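Local coordinates for RNA-dependent RNA Polymerase (Bombyx mori cytoplasmic polyhedrosis virus, PDB 6TZ0), which catalyses RNA-templated RNA synthesis, making plus strands by fully conservative transcription and, after core assembly, the complementary minus strands, at residues K136-R141 against D190-N195; D144-L149 against F181-S186; L104-A109 against A200-T205. All blocks are in the same frame, centred on the assembly; numbering follows the deposited sequence.

Interaction 1. Residues K136-R141 against D190-N195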
# COMPACT_ATOMS: atom_id res chain seq x y z
N LYS A 136 -23.74 -1.44 -3.27
CA LYS A 136 -22.66 -2.08 -2.52
C LYS A 136 -22.88 -3.57 -2.28
O LYS A 136 -21.92 -4.24 -1.88
CB LYS A 136 -22.49 -1.39 -1.16
CG LYS A 136 -22.01 0.04 -1.23
CD LYS A 136 -20.58 0.12 -1.71
CE LYS A 136 -20.04 1.53 -1.59
NZ LYS A 136 -20.72 2.44 -2.54
N GLN A 137 -24.08 -4.09 -2.50
CA GLN A 137 -24.31 -5.50 -2.22
C GLN A 137 -24.04 -6.43 -3.39
O GLN A 137 -23.83 -7.62 -3.16
CB GLN A 137 -25.74 -5.73 -1.73
CG GLN A 137 -25.98 -5.26 -0.31
CD GLN A 137 -27.37 -5.61 0.18
OE1 GLN A 137 -28.18 -6.15 -0.57
NE2 GLN A 137 -27.64 -5.32 1.44
N ARG A 138 -24.04 -5.95 -4.63
CA ARG A 138 -23.77 -6.86 -5.74
C ARG A 138 -22.26 -7.10 -5.83
O ARG A 138 -21.49 -6.21 -6.22
CB ARG A 138 -24.40 -6.38 -7.04
CG ARG A 138 -24.07 -5.00 -7.57
CD ARG A 138 -24.90 -4.73 -8.81
NE ARG A 138 -24.54 -5.58 -9.94
CZ ARG A 138 -23.62 -5.26 -10.84
NH1 ARG A 138 -22.99 -4.11 -10.75
NH2 ARG A 138 -23.36 -6.08 -11.85
N LYS A 139 -21.84 -8.29 -5.42
CA LYS A 139 -20.44 -8.70 -5.39
C LYS A 139 -20.38 -10.11 -5.96
O LYS A 139 -20.40 -11.08 -5.20
CB LYS A 139 -19.89 -8.67 -3.97
CG LYS A 139 -19.74 -7.31 -3.38
CD LYS A 139 -19.26 -7.44 -1.97
CE LYS A 139 -19.12 -6.08 -1.36
NZ LYS A 139 -18.01 -5.33 -2.00
N SER A 140 -20.29 -10.22 -7.27
CA SER A 140 -20.29 -11.53 -7.91
C SER A 140 -19.05 -11.67 -8.76
O SER A 140 -18.63 -10.72 -9.43
CB SER A 140 -21.54 -11.72 -8.74
OG SER A 140 -21.57 -10.82 -9.83
N ARG A 141 -18.45 -12.85 -8.72
CA ARG A 141 -17.17 -13.04 -9.38
C ARG A 141 -17.31 -13.44 -10.84
O ARG A 141 -16.56 -12.95 -11.69
CB ARG A 141 -16.34 -14.07 -8.62
CG ARG A 141 -14.92 -14.20 -9.13
CD ARG A 141 -14.09 -15.13 -8.28
NE ARG A 141 -13.82 -14.59 -6.95
CZ ARG A 141 -12.78 -13.83 -6.66
NH1 ARG A 141 -11.89 -13.51 -7.59
NH2 ARG A 141 -12.61 -13.39 -5.43
N ASP A 190 -26.00 -1.11 -13.13
CA ASP A 190 -25.02 -1.44 -12.08
C ASP A 190 -25.62 -1.32 -10.68
O ASP A 190 -25.06 -0.69 -9.79
CB ASP A 190 -23.75 -0.59 -12.22
CG ASP A 190 -22.88 -1.03 -13.38
OD1 ASP A 190 -22.88 -2.23 -13.69
OD2 ASP A 190 -22.21 -0.17 -13.98
N LYS A 191 -26.77 -1.97 -10.51
CA LYS A 191 -27.42 -2.01 -9.21
C LYS A 191 -28.34 -3.22 -9.16
O LYS A 191 -28.61 -3.86 -10.18
CB LYS A 191 -28.20 -0.72 -8.93
CG LYS A 191 -29.38 -0.47 -9.84
CD LYS A 191 -29.95 0.90 -9.55
CE LYS A 191 -30.59 0.94 -8.17
NZ LYS A 191 -31.20 2.25 -7.87
N ILE A 192 -28.79 -3.54 -7.96
CA ILE A 192 -29.71 -4.64 -7.73
C ILE A 192 -31.12 -4.07 -7.75
O ILE A 192 -31.50 -3.30 -6.87
CB ILE A 192 -29.43 -5.34 -6.39
CG1 ILE A 192 -28.03 -5.93 -6.38
CG2 ILE A 192 -30.47 -6.40 -6.13
CD1 ILE A 192 -27.59 -6.36 -5.01
N ILE A 193 -31.90 -4.44 -8.75
CA ILE A 193 -33.29 -4.01 -8.83
C ILE A 193 -34.16 -5.00 -8.07
O ILE A 193 -34.10 -6.21 -8.32
CB ILE A 193 -33.75 -3.88 -10.30
CG1 ILE A 193 -33.00 -2.76 -11.03
CG2 ILE A 193 -35.24 -3.63 -10.37
CD1 ILE A 193 -31.82 -3.22 -11.85
N PHE A 194 -34.94 -4.50 -7.12
CA PHE A 194 -35.88 -5.32 -6.37
C PHE A 194 -37.20 -5.45 -7.13
O PHE A 194 -37.71 -4.46 -7.67
CB PHE A 194 -36.14 -4.71 -4.99
CG PHE A 194 -34.97 -4.80 -4.06
CD1 PHE A 194 -34.79 -5.91 -3.26
CD2 PHE A 194 -34.04 -3.78 -4.01
CE1 PHE A 194 -33.71 -5.99 -2.40
CE2 PHE A 194 -32.96 -3.86 -3.17
CZ PHE A 194 -32.79 -4.96 -2.36
N ASN A 195 -37.73 -6.66 -7.19
CA ASN A 195 -39.08 -6.87 -7.69
C ASN A 195 -40.11 -6.90 -6.57
O ASN A 195 -41.17 -6.28 -6.68
CB ASN A 195 -39.17 -8.16 -8.49
CG ASN A 195 -38.49 -8.06 -9.84
OD1 ASN A 195 -38.60 -7.05 -10.52
ND2 ASN A 195 -37.80 -9.12 -10.23

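Interaction 2. Residues D144-L149 against F181-S186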
# COMPACT_ATOMS: atom_id res chain seq x y z
N ASP A 144 -24.19 -13.74 -12.86
CA ASP A 144 -25.21 -13.29 -11.93
C ASP A 144 -25.24 -14.20 -10.71
O ASP A 144 -24.75 -15.33 -10.72
CB ASP A 144 -26.57 -13.25 -12.61
CG ASP A 144 -26.66 -12.18 -13.67
OD1 ASP A 144 -25.95 -11.15 -13.55
OD2 ASP A 144 -27.43 -12.35 -14.64
N LEU A 145 -25.85 -13.69 -9.63
CA LEU A 145 -25.82 -14.40 -8.36
C LEU A 145 -26.72 -15.63 -8.37
O LEU A 145 -26.42 -16.63 -7.69
CB LEU A 145 -26.22 -13.45 -7.23
CG LEU A 145 -27.66 -13.00 -6.96
CD1 LEU A 145 -27.71 -12.34 -5.60
CD2 LEU A 145 -28.20 -12.04 -8.00
N TRP A 146 -27.79 -15.61 -9.16
CA TRP A 146 -28.65 -16.79 -9.23
C TRP A 146 -27.99 -17.91 -10.02
O TRP A 146 -28.21 -19.08 -9.73
CB TRP A 146 -30.01 -16.45 -9.82
CG TRP A 146 -30.78 -15.45 -9.01
CD1 TRP A 146 -31.03 -14.16 -9.32
CD2 TRP A 146 -31.33 -15.66 -7.70
NE1 TRP A 146 -31.74 -13.55 -8.32
CE2 TRP A 146 -31.94 -14.45 -7.31
CE3 TRP A 146 -31.40 -16.76 -6.84
CZ2 TRP A 146 -32.59 -14.31 -6.09
CZ3 TRP A 146 -32.04 -16.61 -5.64
CH2 TRP A 146 -32.63 -15.40 -5.28
N ARG A 147 -27.12 -17.57 -10.98
CA ARG A 147 -26.37 -18.59 -11.70
C ARG A 147 -25.33 -19.24 -10.81
O ARG A 147 -25.09 -20.45 -10.90
CB ARG A 147 -25.72 -17.98 -12.93
CG ARG A 147 -26.71 -17.52 -13.96
CD ARG A 147 -26.04 -16.90 -15.14
NE ARG A 147 -27.01 -16.41 -16.10
CZ ARG A 147 -26.70 -15.74 -17.20
NH1 ARG A 147 -27.66 -15.32 -18.02
NH2 ARG A 147 -25.43 -15.48 -17.48
N GLU A 148 -24.72 -18.46 -9.92
CA GLU A 148 -23.77 -19.02 -8.97
C GLU A 148 -24.46 -19.91 -7.94
O GLU A 148 -23.94 -20.98 -7.58
CB GLU A 148 -23.00 -17.89 -8.28
CG GLU A 148 -22.15 -17.08 -9.25
CD GLU A 148 -21.35 -16.00 -8.57
OE1 GLU A 148 -21.54 -15.79 -7.35
OE2 GLU A 148 -20.54 -15.34 -9.24
N LEU A 149 -25.65 -19.51 -7.49
CA LEU A 149 -26.43 -20.37 -6.60
C LEU A 149 -26.89 -21.64 -7.32
O LEU A 149 -26.91 -22.72 -6.72
CB LEU A 149 -27.61 -19.59 -6.03
CG LEU A 149 -28.43 -20.31 -4.96
CD1 LEU A 149 -27.58 -20.62 -3.76
CD2 LEU A 149 -29.64 -19.50 -4.55
N PHE A 181 -37.92 -14.25 -9.30
CA PHE A 181 -36.95 -14.00 -8.25
C PHE A 181 -37.30 -12.69 -7.54
O PHE A 181 -37.83 -11.77 -8.16
CB PHE A 181 -35.54 -13.94 -8.82
CG PHE A 181 -35.05 -15.24 -9.40
CD1 PHE A 181 -34.70 -16.29 -8.58
CD2 PHE A 181 -34.90 -15.38 -10.77
CE1 PHE A 181 -34.24 -17.48 -9.11
CE2 PHE A 181 -34.43 -16.57 -11.30
CZ PHE A 181 -34.10 -17.62 -10.47
N PRO A 182 -37.02 -12.59 -6.24
CA PRO A 182 -37.39 -11.37 -5.50
C PRO A 182 -36.60 -10.14 -5.89
O PRO A 182 -37.01 -9.02 -5.54
CB PRO A 182 -37.12 -11.74 -4.04
CG PRO A 182 -37.12 -13.22 -4.01
CD PRO A 182 -36.55 -13.64 -5.32
N PHE A 183 -35.49 -10.30 -6.59
CA PHE A 183 -34.64 -9.21 -7.03
C PHE A 183 -33.81 -9.71 -8.20
O PHE A 183 -33.80 -10.90 -8.51
CB PHE A 183 -33.76 -8.68 -5.89
CG PHE A 183 -32.99 -9.75 -5.17
CD1 PHE A 183 -31.76 -10.18 -5.63
CD2 PHE A 183 -33.51 -10.33 -4.03
CE1 PHE A 183 -31.07 -11.17 -4.98
CE2 PHE A 183 -32.82 -11.32 -3.37
CZ PHE A 183 -31.61 -11.74 -3.85
N TYR A 184 -33.11 -8.78 -8.84
CA TYR A 184 -32.16 -9.12 -9.89
C TYR A 184 -31.19 -7.96 -10.03
O TYR A 184 -31.42 -6.87 -9.51
CB TYR A 184 -32.87 -9.43 -11.22
CG TYR A 184 -33.60 -8.26 -11.84
CD1 TYR A 184 -34.89 -7.93 -11.45
CD2 TYR A 184 -33.01 -7.52 -12.86
CE1 TYR A 184 -35.56 -6.88 -12.02
CE2 TYR A 184 -33.68 -6.46 -13.44
CZ TYR A 184 -34.95 -6.15 -13.02
OH TYR A 184 -35.62 -5.10 -13.60
N GLU A 185 -30.10 -8.21 -10.74
CA GLU A 185 -29.12 -7.17 -11.02
C GLU A 185 -29.03 -6.94 -12.52
O GLU A 185 -29.31 -7.83 -13.32
CB GLU A 185 -27.75 -7.54 -10.46
CG GLU A 185 -27.12 -8.78 -11.05
CD GLU A 185 -25.78 -9.10 -10.41
OE1 GLU A 185 -25.36 -8.34 -9.52
OE2 GLU A 185 -25.15 -10.11 -10.79
N SER A 186 -28.65 -5.73 -12.89
CA SER A 186 -28.46 -5.36 -14.28
C SER A 186 -27.08 -4.72 -14.42
O SER A 186 -26.76 -3.79 -13.67
CB SER A 186 -29.53 -4.39 -14.75
OG SER A 186 -29.37 -3.16 -14.09

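Interaction 3. Residues L104-A109 against A200-T205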
# COMPACT_ATOMS: atom_id res chain seq x y z
N LEU A 104 -25.12 -2.22 6.87
CA LEU A 104 -26.51 -2.21 6.44
C LEU A 104 -27.39 -2.88 7.49
O LEU A 104 -27.27 -4.09 7.73
CB LEU A 104 -26.62 -2.90 5.08
CG LEU A 104 -27.86 -2.85 4.18
CD1 LEU A 104 -28.79 -3.98 4.47
CD2 LEU A 104 -28.60 -1.54 4.36
N VAL A 105 -28.25 -2.10 8.12
CA VAL A 105 -29.25 -2.61 9.06
C VAL A 105 -30.33 -3.32 8.26
O VAL A 105 -30.58 -2.99 7.10
CB VAL A 105 -29.80 -1.44 9.90
CG1 VAL A 105 -30.76 -1.88 10.98
CG2 VAL A 105 -28.66 -0.68 10.53
N THR A 106 -30.95 -4.34 8.85
CA THR A 106 -32.01 -5.09 8.19
C THR A 106 -33.34 -4.35 8.33
O THR A 106 -33.77 -4.03 9.44
CB THR A 106 -32.11 -6.49 8.79
OG1 THR A 106 -30.85 -7.15 8.65
CG2 THR A 106 -33.16 -7.30 8.07
N PHE A 107 -33.98 -4.07 7.19
CA PHE A 107 -35.30 -3.46 7.15
C PHE A 107 -35.99 -3.88 5.86
O PHE A 107 -35.41 -4.58 5.03
CB PHE A 107 -35.22 -1.93 7.31
CG PHE A 107 -34.31 -1.25 6.32
CD1 PHE A 107 -34.79 -0.81 5.10
CD2 PHE A 107 -32.99 -1.03 6.62
CE1 PHE A 107 -33.96 -0.19 4.20
CE2 PHE A 107 -32.15 -0.41 5.72
CZ PHE A 107 -32.63 0.00 4.51
N ARG A 108 -37.24 -3.46 5.70
CA ARG A 108 -38.00 -3.79 4.50
C ARG A 108 -37.55 -2.91 3.34
O ARG A 108 -37.37 -1.70 3.49
CB ARG A 108 -39.50 -3.61 4.76
CG ARG A 108 -40.39 -4.01 3.60
CD ARG A 108 -41.85 -3.90 3.95
NE ARG A 108 -42.25 -2.54 4.26
CZ ARG A 108 -42.62 -1.64 3.36
NH1 ARG A 108 -42.67 -1.95 2.08
NH2 ARG A 108 -42.95 -0.42 3.75
N ALA A 109 -37.37 -3.53 2.17
CA ALA A 109 -36.67 -2.89 1.06
C ALA A 109 -37.44 -1.72 0.46
O ALA A 109 -36.84 -0.83 -0.15
CB ALA A 109 -36.36 -3.92 -0.02
N ALA A 200 -36.56 -8.34 2.76
CA ALA A 200 -35.61 -7.66 3.63
C ALA A 200 -34.48 -7.01 2.84
O ALA A 200 -34.27 -7.29 1.66
CB ALA A 200 -35.02 -8.63 4.65
N SER A 201 -33.74 -6.13 3.52
CA SER A 201 -32.71 -5.35 2.85
C SER A 201 -31.41 -6.13 2.72
O SER A 201 -30.72 -6.03 1.70
CB SER A 201 -32.48 -4.05 3.62
OG SER A 201 -32.03 -4.34 4.93
N ILE A 202 -31.05 -6.91 3.74
CA ILE A 202 -29.82 -7.69 3.73
C ILE A 202 -29.99 -9.01 2.98
O ILE A 202 -29.03 -9.78 2.84
CB ILE A 202 -29.39 -7.86 5.20
CG1 ILE A 202 -27.90 -8.22 5.33
CG2 ILE A 202 -30.26 -8.90 5.87
CD1 ILE A 202 -26.96 -7.20 4.74
N LEU A 203 -31.17 -9.26 2.45
CA LEU A 203 -31.48 -10.54 1.81
C LEU A 203 -30.69 -10.87 0.54
O LEU A 203 -30.46 -12.06 0.30
CB LEU A 203 -32.99 -10.59 1.59
CG LEU A 203 -33.80 -11.86 1.34
CD1 LEU A 203 -33.83 -12.26 -0.10
CD2 LEU A 203 -33.25 -13.00 2.19
N PRO A 204 -30.24 -9.92 -0.32
CA PRO A 204 -29.37 -10.34 -1.44
C PRO A 204 -27.97 -10.80 -1.06
O PRO A 204 -27.25 -11.28 -1.95
CB PRO A 204 -29.33 -9.10 -2.33
CG PRO A 204 -30.58 -8.44 -2.09
CD PRO A 204 -30.86 -8.61 -0.64
N THR A 205 -27.54 -10.67 0.19
CA THR A 205 -26.24 -11.22 0.57
C THR A 205 -26.35 -12.69 0.94
O THR A 205 -25.34 -13.41 0.97
CB THR A 205 -25.64 -10.43 1.72
OG1 THR A 205 -26.51 -10.50 2.85
CG2 THR A 205 -25.44 -8.98 1.33

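Interaction 1. Residues K136-R141 against D190-N195
Strand 191-194 of a two-stranded antiparallel sheet in the N-terminal part of the polymerase receives R138, from the loop between helices 121-134 and 145-160, over K191 and I192. The contact is made mostly by hydrocarbon. The CB of R138 rests 3.7 Å from CG1 of I192, and CD1 of the same isoleucine reaches back to the backbone N of R138 at 3.6 Å and to CB of Q137 at 3.8 Å. The isoleucine thus meets the loop through its longer branch. Further out, CD of R138 passes over the backbone of K191, 3.7 Å from its CA. A bend at chi3 (-67°) then turns the arginine chain towards D190, where NH1 forms a long salt bridge of 3.5 Å with OD1 of D190. The guanidinium and carboxylate planes lie 17° apart, yet the two side chains meet obliquely and no hydrogen bond joins them. The stronger partner of this arginine is E185 on the neighbouring strand 183-186; the two carboxylates, on opposite sides, fix the position of the guanidinium, E185 more firmly than D190. On the buried side, Q137 turns its amide to S201. The whole is a loop laid against a beta-hairpin, with an arginine held between E185 of strand 183-186 and D190 just ahead of strand 191-194, its chain lying over K191.

Interaction 2. Residues D144-L149 against F181-S186
NE1 of W146 donates a weak hydrogen bond to the carbonyl oxygen of F183, 3.4 Å away; the oxygen lies at the edge of the indole, near its plane. The bond adds a weak polar link to a contact made chiefly by the rings of W146, F181 and F183, an aromatic cluster. With CG of W146 anti to its carbonyl carbon, the indole extends from the first turn of helix 145-160 towards the strand. F181 lies over one face of it in a face-to-face stack: its ring centroid is 4.0 Å from that of the five-membered ring, the planes are inclined by 22°, and CD1 of F181 comes within 3.5 Å of CD2 of W146. The far rim of the indole reaches F183, whose ring face receives CZ2 of W146 at 3.5 Å from its CZ. L145 approaches the same phenylalanine in the plane of its ring, with CD1 3.6 Å from CE1 of F183. The carboxylates of D144 and E185 also approach closely, at a separation doubtful at this resolution, and E185 turns to R138. R147 and Y184, ATP-site residues without ATP here, lie in these segments. The axes of segments 145-149 and 183-186 come within 10.1 Å, at 117°. Helix 37-44 packs on W146 and F181, helix 206-218 meets L145 and F183, and strand 191-194 lies alongside as the hairpin partner.

Interaction 3. Residues L104-A109 against A200-T205
S201 reaches into the bend of residues 104-109 with every atom of its short side chain engaged. Its CB sits over the centre of the F107 ring, 4.0 Å from the centroid and 3° off the ring normal, a CH-pi contact; the same carbon lies 3.8 Å from CD1 of L104. With chi1 at 62°, OG stands between the backbone N and the carbonyl carbon of its own residue and is directed at the opposing backbone. There it donates to the carbonyl oxygen of V105 at 2.9 Å, in the carbonyl plane and on a lone pair, and accepts from the backbone N of F107 at 3.0 Å. The backbone of S201 adds a weak bond from its N to the carbonyl oxygen of F107, next to a single beta bridge that pairs R108 with A200. Beside this polar centre L104 and I202 make an apolar contact, CD1 to CD1 at 3.7 Å, the two side chains lying alongside and pointing opposite ways. CG2 of I202 also lies against T106, a polar residue whose OG1 is bonded to the carbonyl of A238. Y81 meets the F107 ring edge-to-face. One buried hydroxyl thus spends both its donor and its acceptor capacity on a carbonyl and an amide that the irregular 104-109 backbone does not pair within a regular sheet, while the CB side of the serine packs on the F107 ring.

Overall arrangement
The three contacts form one continuous region of the N-terminal part, near residues that bind ATP in this protein, although no ATP is bound here. Interactions 1 and 2, with centres about 8 Å apart, share the hairpin of strands 183-186 and 191-194: I193 O lies 2.8 Å from Y184 N, and R138 NE is 2.9 Å from E185 OE1. Interaction 3, its centre about 12 Å from that of interaction 1, is joined to it by Q137 NE2, 3.2 Å from S201 O, while F183 of interaction 2 packs on L203 and P204. Of the ATP-site residues, R147 and Y184 lie in the segments of interaction 2 and N195 in those of interaction 1, without touching across them; A109 of interaction 3 is about 10 Å from N195, side chain to side chain.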